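Local structure of phospholipase C-beta (PLC-beta) (Sepia officinalis, 3QR0) at residues S668-V673 / K686-I691; S408-I413 / T458-R463; D72-K77 / T107-Y112. The protein belongs to the phospholipase C-beta family, multidomain proteins that join a PH domain, EF-hand-like modules, a calcium-bearing TIM-barrel core and a C2 domain. All coordinates share one frame; numbering follows the deposited sequence.

Contact 1. Residues S668-V673 / K686-I691; sequences SSYVEV and KFKTKI
K688 turns its CG trans to the backbone N (chi1 178°) and keeps every later torsion near trans, and this straight arm runs obliquely across the ring of Y670, whose CG stands between its backbone N and carbonyl carbon (chi1 61°). K688 CE sits almost over the middle of the ring, 3.6 Å from the centroid, and K688 NZ follows at 4.1 Å from the same centroid over the same face. The lysine therefore makes a CH-pi contact and a cation-pi contact at once, which suits a residue with a greasy shaft and a charged end beside an electron-rich aromatic. I691 CG1 approaches Y670 CD2 at 4.0 Å, the two side chains running side by side.

T689 replaces a piece of regular strand pairing. Its OG1 accepts from V671 N at 2.8 Å and donates to K690 O at 2.9 Å, while T689 N donates to V671 O at 2.8 Å. A short side chain with a hydroxyl can do this while its methyl CG2 rests 3.8 Å from V671 CB in the buried interior. Farther along, the bond from V673 N to F687 O is weak, and a water links V673 O to K686 N. F687 turns its ring away toward F706 and F708.

The outermost, weakly bonded strand 686-688 thus lies against its neighbour 669-676. Y670, E672 and K688 lie on one face of this pair, whereas V671, V673 and T689 turn inward toward I656 of the other sheet, as in the beta sandwich of a C2 domain.

Contact 2. Residues S408-I413 / T458-R463; sequences SDYPVI and TPYDLR
The type I beta turn from Y460 to R463, in the X half of the TIM-barrel core, packs together with P459 against Y410 and P411, just ahead of strand 412-418. The join is made by apolar and CH-pi contacts. R463 CG comes over one face of the Y410 ring, nearer its rim than its centre, 3.6 Å from Y410 CE1; the two side chains run side by side in the same direction. Just ahead of the turn, P459 CB meets Y410 CD1 at 3.7 Å, and the backbone N of Y460 lies at the ring edge. Y410 is thus bordered from both face and edge, a place that a broad flat side chain fills well. P411 CB approaches L462 O at 3.3 Å and P411 CG touches L462 CB at 3.8 Å, the compact proline ring crossing the leucine at about a right angle.

The turn is braced from within. D461 N donates to T458 OG1 at 3.0 Å, an ST motif, and T458 N returns a bond to D461 OD2 at 3.1 Å from above the carboxylate plane. R463 bends at chi3 (-63°) to bring NE to a lone pair of Y460 O at 3.2 Å, and its guanidinium then lies against a face of the Y460 ring, to which K326 adds a cation-pi contact.

R365 donates to Y410 O, and Y622 of strand 622-624 touches Y410 and P459. Backbone bonds join D409 to K464, and V412 to K465 and L467, leading into the parallel neighbours 412-418 and 466-469; P411 and L462 both lean on L467.

Contact 3. Residues D72-K77 / T107-Y112; sequences DIRCAK and TICHGY
R74 grips D72, its neighbour two residues back on the same strand, side-on, and C109 SG of the partner strand lies over the guanidinium. Both nitrogens go to one oxygen, NE to D72 OD2 at 2.8 Å and NH2 to D72 OD2 at 3.1 Å. The oxygen lies in the guanidinium plane, although NE reaches it from well above the carboxylate plane. Each charge has a second partner: K406 pairs with D72 OD1 and E354 with R74 NH2, so these buried groups are probably held ionised by a small network.

Two reciprocal backbone pairs hold the strands together. R74 N donates to T107 O and T107 N to R74 O, each at 2.8 Å; two residues along, C109 N donates to D72 O at 3.0 Å and D72 N to C109 O at 3.2 Å. They flank the non-hydrogen-bonded pair I73 and I108. Strand 70-75 is one of the two outermost of the seven antiparallel strands of the PH fold, whose C-terminal helix is 127-141.

On the face of D72, R74 and C109, the compact thiol tucks against D72, SG to CB 3.6 Å. Helix 354-361, which carries E354 and Q358, packs here; with K406 it belongs to the X region, so this face meets the barrel core. On the reverse face I73 CD1 meets I108 CG1 at 3.8 Å, side by side, and I73 presses on S134, V137 and F138 of helix 127-141, where branched apolar chains fit.

The contacts follow one another along the chain as 3, 2 and 1, each within its own domain: PH, barrel core and C2. Contacts 2 and 3 have centres about 25 Å apart, with nearest atoms about 11 Å apart; helix 354-361 packs on contact 3, and R365, shortly after it, bonds to contact 2, so one piece of the barrel core reaches both. Contact 1 lies on the opposite side of the chain's centre from both, its centre about 41 Å from that of contact 2 and about 38 Å from that of contact 3. Its nearest atoms nevertheless come within about 14 Å of contact 3, where Y112 bonds to S754, just beyond strand 746-751 of the C2 sandwich. The PH strands thus have partners in both other regions.

Contact 1. Residues S668-V673 / K686-I691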
ATOM      1  N   SER A 668     -18.880  18.945  -0.833  1.00 32.68           N
ATOM      2  CA  SER A 668     -19.180  18.768  -2.247  1.00 31.95           C
ATOM      3  C   SER A 668     -18.043  17.937  -2.835  1.00 30.57           C
ATOM      4  O   SER A 668     -16.879  18.196  -2.536  1.00 30.34           O
ATOM      5  CB  SER A 668     -19.277  20.119  -2.951  1.00 32.66           C
ATOM      6  OG  SER A 668     -20.286  20.921  -2.359  1.00 33.13           O
ATOM      7  N   SER A 669     -18.369  16.932  -3.643  1.00 29.36           N
ATOM      8  CA  SER A 669     -17.357  15.994  -4.132  1.00 27.85           C
ATOM      9  C   SER A 669     -17.496  15.651  -5.605  1.00 27.54           C
ATOM     10  O   SER A 669     -18.551  15.836  -6.208  1.00 27.64           O
ATOM     11  CB  SER A 669     -17.409  14.697  -3.328  1.00 27.33           C
ATOM     12  OG  SER A 669     -18.584  13.962  -3.617  1.00 27.00           O
ATOM     13  N   TYR A 670     -16.401  15.147  -6.169  1.00 26.55           N
ATOM     14  CA  TYR A 670     -16.416  14.523  -7.481  1.00 26.43           C
ATOM     15  C   TYR A 670     -15.442  13.350  -7.509  1.00 25.23           C
ATOM     16  O   TYR A 670     -14.611  13.187  -6.609  1.00 24.59           O
ATOM     17  CB  TYR A 670     -16.100  15.539  -8.593  1.00 26.93           C
ATOM     18  CG  TYR A 670     -14.738  16.200  -8.507  1.00 27.32           C
ATOM     19  CD1 TYR A 670     -13.598  15.555  -8.983  1.00 27.60           C
ATOM     20  CD2 TYR A 670     -14.592  17.479  -7.979  1.00 28.80           C
ATOM     21  CE1 TYR A 670     -12.346  16.159  -8.918  1.00 27.45           C
ATOM     22  CE2 TYR A 670     -13.340  18.096  -7.914  1.00 28.61           C
ATOM     23  CZ  TYR A 670     -12.223  17.430  -8.385  1.00 28.60           C
ATOM     24  OH  TYR A 670     -10.978  18.021  -8.315  1.00 28.18           O
ATOM     25  N   VAL A 671     -15.565  12.537  -8.548  1.00 24.97           N
ATOM     26  CA  VAL A 671     -14.756  11.340  -8.704  1.00 24.06           C
ATOM     27  C   VAL A 671     -14.080  11.357 -10.065  1.00 24.35           C
ATOM     28  O   VAL A 671     -14.683  11.756 -11.068  1.00 25.14           O
ATOM     29  CB  VAL A 671     -15.606  10.068  -8.559  1.00 23.86           C
ATOM     30  CG1 VAL A 671     -14.723   8.806  -8.651  1.00 22.61           C
ATOM     31  CG2 VAL A 671     -16.381  10.103  -7.240  1.00 23.43           C
ATOM     32  N   GLU A 672     -12.813  10.958 -10.076  1.00 23.84           N
ATOM     33  CA  GLU A 672     -12.029  10.836 -11.295  1.00 24.15           C
ATOM     34  C   GLU A 672     -11.546   9.395 -11.467  1.00 23.24           C
ATOM     35  O   GLU A 672     -11.368   8.668 -10.491  1.00 22.48           O
ATOM     36  CB  GLU A 672     -10.821  11.762 -11.227  1.00 24.39           C
ATOM     37  CG  GLU A 672     -11.141  13.230 -11.332  1.00 26.61           C
ATOM     38  CD  GLU A 672      -9.913  14.084 -11.106  1.00 28.64           C
ATOM     39  OE1 GLU A 672      -9.519  14.241  -9.932  1.00 29.48           O
ATOM     40  OE2 GLU A 672      -9.336  14.582 -12.098  1.00 30.46           O
ATOM     41  N   VAL A 673     -11.335   8.990 -12.713  1.00 23.23           N
ATOM     42  CA  VAL A 673     -10.829   7.658 -13.014  1.00 22.79           C
ATOM     43  C   VAL A 673      -9.682   7.774 -14.009  1.00 23.08           C
ATOM     44  O   VAL A 673      -9.835   8.371 -15.078  1.00 23.82           O
ATOM     45  CB  VAL A 673     -11.928   6.737 -13.583  1.00 23.02           C
ATOM     46  CG1 VAL A 673     -11.366   5.343 -13.852  1.00 22.30           C
ATOM     47  CG2 VAL A 673     -13.106   6.653 -12.612  1.00 23.00           C
ATOM     48  N   LYS A 686      -8.809  12.997 -17.871  1.00 28.07           N
ATOM     49  CA  LYS A 686      -9.808  12.844 -18.933  1.00 28.97           C
ATOM     50  C   LYS A 686     -11.222  12.665 -18.373  1.00 28.44           C
ATOM     51  O   LYS A 686     -12.166  13.236 -18.912  1.00 28.87           O
ATOM     52  CB  LYS A 686      -9.453  11.654 -19.829  1.00 29.11           C
ATOM     53  CG  LYS A 686     -10.389  11.458 -21.023  1.00 31.48           C
ATOM     54  CD  LYS A 686      -9.983  10.244 -21.861  1.00 33.40           C
ATOM     55  CE  LYS A 686     -10.827  10.135 -23.128  1.00 35.84           C
ATOM     56  NZ  LYS A 686     -10.233   9.179 -24.109  1.00 37.93           N
ATOM     57  N   PHE A 687     -11.349  11.880 -17.303  1.00 27.16           N
ATOM     58  CA  PHE A 687     -12.644  11.464 -16.773  1.00 27.03           C
ATOM     59  C   PHE A 687     -12.928  12.025 -15.380  1.00 26.69           C
ATOM     60  O   PHE A 687     -12.214  11.728 -14.423  1.00 26.10           O
ATOM     61  CB  PHE A 687     -12.710   9.942 -16.702  1.00 26.50           C
ATOM     62  CG  PHE A 687     -12.664   9.263 -18.038  1.00 26.92           C
ATOM     63  CD1 PHE A 687     -11.714   8.290 -18.303  1.00 26.94           C
ATOM     64  CD2 PHE A 687     -13.584   9.582 -19.030  1.00 29.15           C
ATOM     65  CE1 PHE A 687     -11.681   7.644 -19.535  1.00 28.06           C
ATOM     66  CE2 PHE A 687     -13.549   8.946 -20.263  1.00 29.56           C
ATOM     67  CZ  PHE A 687     -12.597   7.980 -20.514  1.00 28.83           C
ATOM     68  N   LYS A 688     -13.992  12.811 -15.273  1.00 27.12           N
ATOM     69  CA  LYS A 688     -14.383  13.439 -14.019  1.00 26.96           C
ATOM     70  C   LYS A 688     -15.906  13.477 -13.930  1.00 27.23           C
ATOM     71  O   LYS A 688     -16.559  13.883 -14.883  1.00 27.64           O
ATOM     72  CB  LYS A 688     -13.816  14.858 -13.969  1.00 27.45           C
ATOM     73  CG  LYS A 688     -14.175  15.655 -12.724  1.00 28.08           C
ATOM     74  CD  LYS A 688     -13.507  17.022 -12.757  1.00 30.05           C
ATOM     75  CE  LYS A 688     -14.177  17.997 -11.818  1.00 31.01           C
ATOM     76  NZ  LYS A 688     -13.433  19.286 -11.767  1.00 32.48           N
ATOM     77  N   THR A 689     -16.464  13.068 -12.792  1.00 26.58           N
ATOM     78  CA  THR A 689     -17.913  13.098 -12.597  1.00 27.07           C
ATOM     79  C   THR A 689     -18.402  14.517 -12.378  1.00 27.99           C
ATOM     80  O   THR A 689     -17.613  15.426 -12.140  1.00 27.67           O
ATOM     81  CB  THR A 689     -18.362  12.285 -11.359  1.00 26.66           C
ATOM     82  OG1 THR A 689     -17.818  12.875 -10.168  1.00 25.46           O
ATOM     83  CG2 THR A 689     -17.920  10.830 -11.471  1.00 25.60           C
ATOM     84  N   LYS A 690     -19.716  14.683 -12.441  1.00 28.98           N
ATOM     85  CA  LYS A 690     -20.358  15.878 -11.936  1.00 30.18           C
ATOM     86  C   LYS A 690     -20.079  16.035 -10.439  1.00 30.22           C
ATOM     87  O   LYS A 690     -19.720  15.075  -9.751  1.00 29.18           O
ATOM     88  CB  LYS A 690     -21.874  15.824 -12.180  1.00 31.13           C
ATOM     89  CG  LYS A 690     -22.620  14.720 -11.407  1.00 30.97           C
ATOM     90  CD  LYS A 690     -24.131  14.764 -11.672  1.00 32.29           C
ATOM     91  CE  LYS A 690     -24.497  14.270 -13.069  1.00 32.41           C
ATOM     92  NZ  LYS A 690     -24.082  12.857 -13.301  1.00 31.27           N
ATOM     93  N   ILE A 691     -20.268  17.249  -9.942  1.00 31.17           N
ATOM     94  CA  ILE A 691     -20.140  17.530  -8.522  1.00 31.45           C
ATOM     95  C   ILE A 691     -21.477  17.299  -7.829  1.00 32.12           C
ATOM     96  O   ILE A 691     -22.508  17.794  -8.277  1.00 32.78           O
ATOM     97  CB  ILE A 691     -19.689  18.977  -8.272  1.00 31.94           C
ATOM     98  CG1 ILE A 691     -18.213  19.139  -8.651  1.00 31.73           C
ATOM     99  CG2 ILE A 691     -19.916  19.364  -6.807  1.00 32.15           C
ATOM    100  CD1 ILE A 691     -17.795  20.576  -8.887  1.00 32.17           C
TER
HETATM  101  O   HOH W   1      -8.941  10.786 -16.145  1.00 15.13           O

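Contact 2. Residues S408-I413 / T458-R463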
ATOM      1  N   SER A 408       7.669  -8.592   5.453  1.00 22.85           N
ATOM      2  CA  SER A 408       8.028  -9.447   4.323  1.00 22.81           C
ATOM      3  C   SER A 408       9.255 -10.278   4.661  1.00 23.57           C
ATOM      4  O   SER A 408      10.198  -9.769   5.256  1.00 23.78           O
ATOM      5  CB  SER A 408       8.327  -8.588   3.091  1.00 22.66           C
ATOM      6  OG  SER A 408       8.850  -9.368   2.028  1.00 21.08           O
ATOM      7  N   ASP A 409       9.245 -11.545   4.253  1.00 23.90           N
ATOM      8  CA  ASP A 409      10.400 -12.429   4.408  1.00 24.73           C
ATOM      9  C   ASP A 409      11.398 -12.302   3.260  1.00 23.99           C
ATOM     10  O   ASP A 409      12.467 -12.915   3.306  1.00 24.23           O
ATOM     11  CB  ASP A 409       9.944 -13.894   4.481  1.00 25.57           C
ATOM     12  CG  ASP A 409       9.300 -14.249   5.808  1.00 28.15           C
ATOM     13  OD1 ASP A 409       9.565 -13.566   6.819  1.00 31.37           O
ATOM     14  OD2 ASP A 409       8.534 -15.239   5.835  1.00 33.05           O
ATOM     15  N   TYR A 410      11.058 -11.529   2.232  1.00 22.67           N
ATOM     16  CA  TYR A 410      11.832 -11.536   0.981  1.00 22.43           C
ATOM     17  C   TYR A 410      12.970 -10.503   0.987  1.00 21.77           C
ATOM     18  O   TYR A 410      12.924  -9.541   1.743  1.00 21.82           O
ATOM     19  CB  TYR A 410      10.866 -11.464  -0.218  1.00 22.04           C
ATOM     20  CG  TYR A 410      10.159 -12.798  -0.352  1.00 22.85           C
ATOM     21  CD1 TYR A 410      10.744 -13.834  -1.067  1.00 23.68           C
ATOM     22  CD2 TYR A 410       8.968 -13.060   0.324  1.00 22.74           C
ATOM     23  CE1 TYR A 410      10.145 -15.081  -1.154  1.00 24.32           C
ATOM     24  CE2 TYR A 410       8.356 -14.313   0.244  1.00 24.27           C
ATOM     25  CZ  TYR A 410       8.954 -15.319  -0.500  1.00 24.68           C
ATOM     26  OH  TYR A 410       8.379 -16.572  -0.600  1.00 24.32           O
ATOM     27  N   PRO A 411      14.021 -10.729   0.178  1.00 21.87           N
ATOM     28  CA  PRO A 411      15.292 -10.037   0.428  1.00 21.69           C
ATOM     29  C   PRO A 411      15.268  -8.513   0.306  1.00 21.35           C
ATOM     30  O   PRO A 411      14.472  -7.942  -0.451  1.00 20.75           O
ATOM     31  CB  PRO A 411      16.256 -10.648  -0.604  1.00 22.15           C
ATOM     32  CG  PRO A 411      15.399 -11.325  -1.611  1.00 22.21           C
ATOM     33  CD  PRO A 411      14.124 -11.700  -0.929  1.00 22.12           C
ATOM     34  N   VAL A 412      16.156  -7.880   1.061  1.00 21.04           N
ATOM     35  CA  VAL A 412      16.305  -6.440   1.061  1.00 21.06           C
ATOM     36  C   VAL A 412      17.607  -6.100   0.358  1.00 21.13           C
ATOM     37  O   VAL A 412      18.596  -6.808   0.500  1.00 22.03           O
ATOM     38  CB  VAL A 412      16.282  -5.882   2.500  1.00 21.11           C
ATOM     39  CG1 VAL A 412      16.823  -4.441   2.557  1.00 20.75           C
ATOM     40  CG2 VAL A 412      14.867  -5.958   3.060  1.00 20.42           C
ATOM     41  N   ILE A 413      17.585  -5.038  -0.435  1.00 20.98           N
ATOM     42  CA  ILE A 413      18.781  -4.552  -1.114  1.00 20.89           C
ATOM     43  C   ILE A 413      19.080  -3.150  -0.596  1.00 20.78           C
ATOM     44  O   ILE A 413      18.214  -2.275  -0.610  1.00 20.04           O
ATOM     45  CB  ILE A 413      18.587  -4.525  -2.648  1.00 21.01           C
ATOM     46  CG1 ILE A 413      18.344  -5.940  -3.184  1.00 21.71           C
ATOM     47  CG2 ILE A 413      19.816  -3.921  -3.326  1.00 21.06           C
ATOM     48  CD1 ILE A 413      17.717  -5.988  -4.598  1.00 22.32           C
ATOM     49  N   THR A 458      17.054 -16.682  -6.701  1.00 23.99           N
ATOM     50  CA  THR A 458      15.636 -16.307  -6.648  1.00 23.61           C
ATOM     51  C   THR A 458      15.332 -15.604  -5.332  1.00 23.23           C
ATOM     52  O   THR A 458      16.071 -15.767  -4.362  1.00 24.00           O
ATOM     53  CB  THR A 458      14.723 -17.542  -6.756  1.00 23.72           C
ATOM     54  OG1 THR A 458      14.740 -18.264  -5.516  1.00 24.37           O
ATOM     55  CG2 THR A 458      15.183 -18.469  -7.895  1.00 24.49           C
ATOM     56  N   PRO A 459      14.241 -14.823  -5.281  1.00 22.67           N
ATOM     57  CA  PRO A 459      13.885 -14.241  -3.990  1.00 22.80           C
ATOM     58  C   PRO A 459      13.713 -15.308  -2.900  1.00 23.32           C
ATOM     59  O   PRO A 459      14.083 -15.080  -1.744  1.00 23.09           O
ATOM     60  CB  PRO A 459      12.558 -13.522  -4.277  1.00 22.24           C
ATOM     61  CG  PRO A 459      12.589 -13.225  -5.740  1.00 22.13           C
ATOM     62  CD  PRO A 459      13.345 -14.369  -6.363  1.00 22.17           C
ATOM     63  N   TYR A 460      13.182 -16.466  -3.283  1.00 24.21           N
ATOM     64  CA  TYR A 460      12.990 -17.578  -2.358  1.00 25.24           C
ATOM     65  C   TYR A 460      14.329 -18.065  -1.779  1.00 25.89           C
ATOM     66  O   TYR A 460      14.427 -18.352  -0.584  1.00 25.85           O
ATOM     67  CB  TYR A 460      12.253 -18.727  -3.056  1.00 25.77           C
ATOM     68  CG  TYR A 460      11.769 -19.800  -2.110  1.00 27.56           C
ATOM     69  CD1 TYR A 460      10.591 -19.634  -1.384  1.00 29.15           C
ATOM     70  CD2 TYR A 460      12.486 -20.973  -1.935  1.00 30.69           C
ATOM     71  CE1 TYR A 460      10.144 -20.617  -0.506  1.00 30.69           C
ATOM     72  CE2 TYR A 460      12.043 -21.965  -1.062  1.00 32.10           C
ATOM     73  CZ  TYR A 460      10.873 -21.772  -0.352  1.00 31.41           C
ATOM     74  OH  TYR A 460      10.432 -22.744   0.514  1.00 34.93           O
ATOM     75  N   ASP A 461      15.359 -18.129  -2.623  1.00 26.34           N
ATOM     76  CA  ASP A 461      16.696 -18.529  -2.173  1.00 27.18           C
ATOM     77  C   ASP A 461      17.233 -17.573  -1.121  1.00 26.82           C
ATOM     78  O   ASP A 461      18.001 -17.978  -0.254  1.00 26.88           O
ATOM     79  CB  ASP A 461      17.704 -18.544  -3.332  1.00 27.75           C
ATOM     80  CG  ASP A 461      17.407 -19.606  -4.367  1.00 29.26           C
ATOM     81  OD1 ASP A 461      16.776 -20.633  -4.027  1.00 30.62           O
ATOM     82  OD2 ASP A 461      17.827 -19.403  -5.532  1.00 30.82           O
ATOM     83  N   LEU A 462      16.830 -16.304  -1.212  1.00 25.77           N
ATOM     84  CA  LEU A 462      17.425 -15.241  -0.418  1.00 25.59           C
ATOM     85  C   LEU A 462      16.478 -14.641   0.624  1.00 24.98           C
ATOM     86  O   LEU A 462      16.667 -13.510   1.047  1.00 24.02           O
ATOM     87  CB  LEU A 462      17.942 -14.149  -1.356  1.00 25.36           C
ATOM     88  CG  LEU A 462      19.064 -14.573  -2.311  1.00 26.06           C
ATOM     89  CD1 LEU A 462      19.494 -13.407  -3.173  1.00 26.30           C
ATOM     90  CD2 LEU A 462      20.250 -15.130  -1.541  1.00 27.46           C
ATOM     91  N   ARG A 463      15.482 -15.409   1.057  1.00 25.06           N
ATOM     92  CA  ARG A 463      14.585 -14.956   2.112  1.00 25.11           C
ATOM     93  C   ARG A 463      15.382 -14.613   3.364  1.00 25.35           C
ATOM     94  O   ARG A 463      16.340 -15.309   3.708  1.00 25.55           O
ATOM     95  CB  ARG A 463      13.543 -16.020   2.452  1.00 25.47           C
ATOM     96  CG  ARG A 463      12.417 -16.137   1.444  1.00 26.02           C
ATOM     97  CD  ARG A 463      11.527 -17.315   1.797  1.00 27.31           C
ATOM     98  NE  ARG A 463      12.284 -18.559   1.716  1.00 29.58           N
ATOM     99  CZ  ARG A 463      11.967 -19.693   2.341  1.00 31.50           C
ATOM    100  NH1 ARG A 463      10.891 -19.775   3.116  1.00 32.04           N
ATOM    101  NH2 ARG A 463      12.745 -20.754   2.193  1.00 32.11           N
TER

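Contact 3. Residues D72-K77 / T107-Y112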
ATOM      1  N   ASP A  72       3.595   0.506  13.930  1.00 21.38           N
ATOM      2  CA  ASP A  72       4.453  -0.451  14.586  1.00 21.87           C
ATOM      3  C   ASP A  72       4.129  -0.505  16.068  1.00 22.11           C
ATOM      4  O   ASP A  72       3.564   0.435  16.628  1.00 21.73           O
ATOM      5  CB  ASP A  72       5.923  -0.073  14.381  1.00 21.86           C
ATOM      6  CG  ASP A  72       6.859  -1.278  14.413  1.00 23.80           C
ATOM      7  OD1 ASP A  72       6.408  -2.417  14.683  1.00 24.90           O
ATOM      8  OD2 ASP A  72       8.066  -1.080  14.168  1.00 25.86           O
ATOM      9  N   ILE A  73       4.468  -1.636  16.673  1.00 22.41           N
ATOM     10  CA  ILE A  73       4.457  -1.792  18.110  1.00 23.04           C
ATOM     11  C   ILE A  73       5.717  -2.570  18.450  1.00 23.65           C
ATOM     12  O   ILE A  73       6.021  -3.584  17.814  1.00 23.68           O
ATOM     13  CB  ILE A  73       3.165  -2.477  18.631  1.00 23.28           C
ATOM     14  CG1 ILE A  73       3.248  -2.702  20.143  1.00 23.64           C
ATOM     15  CG2 ILE A  73       2.881  -3.772  17.881  1.00 23.33           C
ATOM     16  CD1 ILE A  73       1.919  -3.058  20.782  1.00 23.67           C
ATOM     17  N   ARG A  74       6.466  -2.055  19.423  1.00 23.95           N
ATOM     18  CA  ARG A  74       7.783  -2.587  19.774  1.00 24.54           C
ATOM     19  C   ARG A  74       7.871  -2.817  21.267  1.00 25.33           C
ATOM     20  O   ARG A  74       7.218  -2.126  22.042  1.00 24.99           O
ATOM     21  CB  ARG A  74       8.872  -1.596  19.376  1.00 24.46           C
ATOM     22  CG  ARG A  74       8.927  -1.312  17.905  1.00 24.27           C
ATOM     23  CD  ARG A  74       9.622  -0.009  17.587  1.00 23.33           C
ATOM     24  NE  ARG A  74       9.300   0.383  16.221  1.00 23.86           N
ATOM     25  CZ  ARG A  74       9.582   1.562  15.675  1.00 23.84           C
ATOM     26  NH1 ARG A  74      10.236   2.495  16.359  1.00 24.43           N
ATOM     27  NH2 ARG A  74       9.212   1.793  14.423  1.00 23.97           N
ATOM     28  N   CYS A  75       8.691  -3.780  21.668  1.00 26.32           N
ATOM     29  CA  CYS A  75       8.891  -4.060  23.081  1.00 27.71           C
ATOM     30  C   CYS A  75      10.351  -4.347  23.383  1.00 28.42           C
ATOM     31  O   CYS A  75      11.170  -4.484  22.474  1.00 27.96           O
ATOM     32  CB  CYS A  75       8.017  -5.235  23.524  1.00 28.16           C
ATOM     33  SG  CYS A  75       8.459  -6.830  22.777  1.00 31.01           S
ATOM     34  N   ALA A  76      10.665  -4.420  24.675  1.00 29.51           N
ATOM     35  CA  ALA A  76      12.010  -4.748  25.138  1.00 30.62           C
ATOM     36  C   ALA A  76      13.043  -3.773  24.567  1.00 30.76           C
ATOM     37  O   ALA A  76      12.848  -2.555  24.634  1.00 30.43           O
ATOM     38  CB  ALA A  76      12.349  -6.198  24.796  1.00 30.77           C
ATOM     39  N   LYS A  77      14.118  -4.299  23.982  1.00 31.29           N
ATOM     40  CA  LYS A  77      15.225  -3.466  23.518  1.00 31.94           C
ATOM     41  C   LYS A  77      14.834  -2.480  22.410  1.00 31.08           C
ATOM     42  O   LYS A  77      15.511  -1.474  22.218  1.00 31.14           O
ATOM     43  CB  LYS A  77      16.416  -4.338  23.077  1.00 32.64           C
ATOM     44  CG  LYS A  77      16.214  -5.120  21.791  1.00 33.62           C
ATOM     45  CD  LYS A  77      17.373  -6.088  21.551  1.00 36.44           C
ATOM     46  CE  LYS A  77      17.563  -6.382  20.070  1.00 37.10           C
ATOM     47  NZ  LYS A  77      18.696  -7.325  19.831  1.00 39.20           N
ATOM     48  N   THR A 107       6.133   0.329  22.977  1.00 23.81           N
ATOM     49  CA  THR A 107       5.996   1.598  22.262  1.00 23.62           C
ATOM     50  C   THR A 107       5.178   1.363  21.006  1.00 23.01           C
ATOM     51  O   THR A 107       5.465   0.444  20.245  1.00 22.32           O
ATOM     52  CB  THR A 107       7.371   2.152  21.845  1.00 23.51           C
ATOM     53  OG1 THR A 107       8.186   2.338  23.001  1.00 24.97           O
ATOM     54  CG2 THR A 107       7.235   3.476  21.122  1.00 23.58           C
ATOM     55  N   ILE A 108       4.156   2.187  20.804  1.00 22.90           N
ATOM     56  CA  ILE A 108       3.308   2.091  19.624  1.00 22.78           C
ATOM     57  C   ILE A 108       3.460   3.376  18.816  1.00 22.98           C
ATOM     58  O   ILE A 108       3.431   4.471  19.382  1.00 22.49           O
ATOM     59  CB  ILE A 108       1.826   1.904  20.006  1.00 22.97           C
ATOM     60  CG1 ILE A 108       1.658   0.748  20.995  1.00 24.06           C
ATOM     61  CG2 ILE A 108       0.973   1.656  18.759  1.00 21.05           C
ATOM     62  CD1 ILE A 108       0.234   0.590  21.531  1.00 25.23           C
ATOM     63  N   CYS A 109       3.656   3.252  17.506  1.00 23.38           N
ATOM     64  CA  CYS A 109       3.552   4.418  16.632  1.00 24.08           C
ATOM     65  C   CYS A 109       2.415   4.252  15.643  1.00 23.31           C
ATOM     66  O   CYS A 109       2.183   3.166  15.101  1.00 23.19           O
ATOM     67  CB  CYS A 109       4.863   4.736  15.914  1.00 24.40           C
ATOM     68  SG  CYS A 109       5.543   3.438  14.907  1.00 28.18           S
ATOM     69  N   HIS A 110       1.711   5.355  15.428  1.00 23.15           N
ATOM     70  CA  HIS A 110       0.504   5.382  14.627  1.00 22.62           C
ATOM     71  C   HIS A 110       0.433   6.689  13.854  1.00 22.58           C
ATOM     72  O   HIS A 110       0.915   7.732  14.309  1.00 22.01           O
ATOM     73  CB  HIS A 110      -0.743   5.214  15.509  1.00 23.04           C
ATOM     74  CG  HIS A 110      -0.629   5.862  16.858  1.00 23.62           C
ATOM     75  ND1 HIS A 110      -1.128   7.119  17.128  1.00 23.67           N
ATOM     76  CD2 HIS A 110      -0.074   5.423  18.015  1.00 24.23           C
ATOM     77  CE1 HIS A 110      -0.883   7.428  18.389  1.00 23.08           C
ATOM     78  NE2 HIS A 110      -0.240   6.418  18.948  1.00 24.93           N
ATOM     79  N   GLY A 111      -0.171   6.621  12.676  1.00 22.38           N
ATOM     80  CA  GLY A 111      -0.381   7.809  11.882  1.00 22.68           C
ATOM     81  C   GLY A 111      -1.178   7.504  10.636  1.00 22.49           C
ATOM     82  O   GLY A 111      -1.034   6.428  10.041  1.00 21.94           O
ATOM     83  N   TYR A 112      -2.020   8.457  10.252  1.00 23.17           N
ATOM     84  CA  TYR A 112      -2.793   8.384   9.011  1.00 23.83           C
ATOM     85  C   TYR A 112      -1.867   8.078   7.830  1.00 23.36           C
ATOM     86  O   TYR A 112      -2.164   7.215   7.008  1.00 23.47           O
ATOM     87  CB  TYR A 112      -3.533   9.703   8.794  1.00 24.60           C
ATOM     88  CG  TYR A 112      -4.670   9.633   7.812  1.00 26.96           C
ATOM     89  CD1 TYR A 112      -5.741   8.766   8.022  1.00 29.47           C
ATOM     90  CD2 TYR A 112      -4.697  10.450   6.685  1.00 29.37           C
ATOM     91  CE1 TYR A 112      -6.802   8.708   7.132  1.00 30.06           C
ATOM     92  CE2 TYR A 112      -5.760  10.400   5.790  1.00 30.43           C
ATOM     93  CZ  TYR A 112      -6.805   9.521   6.021  1.00 30.86           C
ATOM     94  OH  TYR A 112      -7.861   9.450   5.147  1.00 33.45           O
TER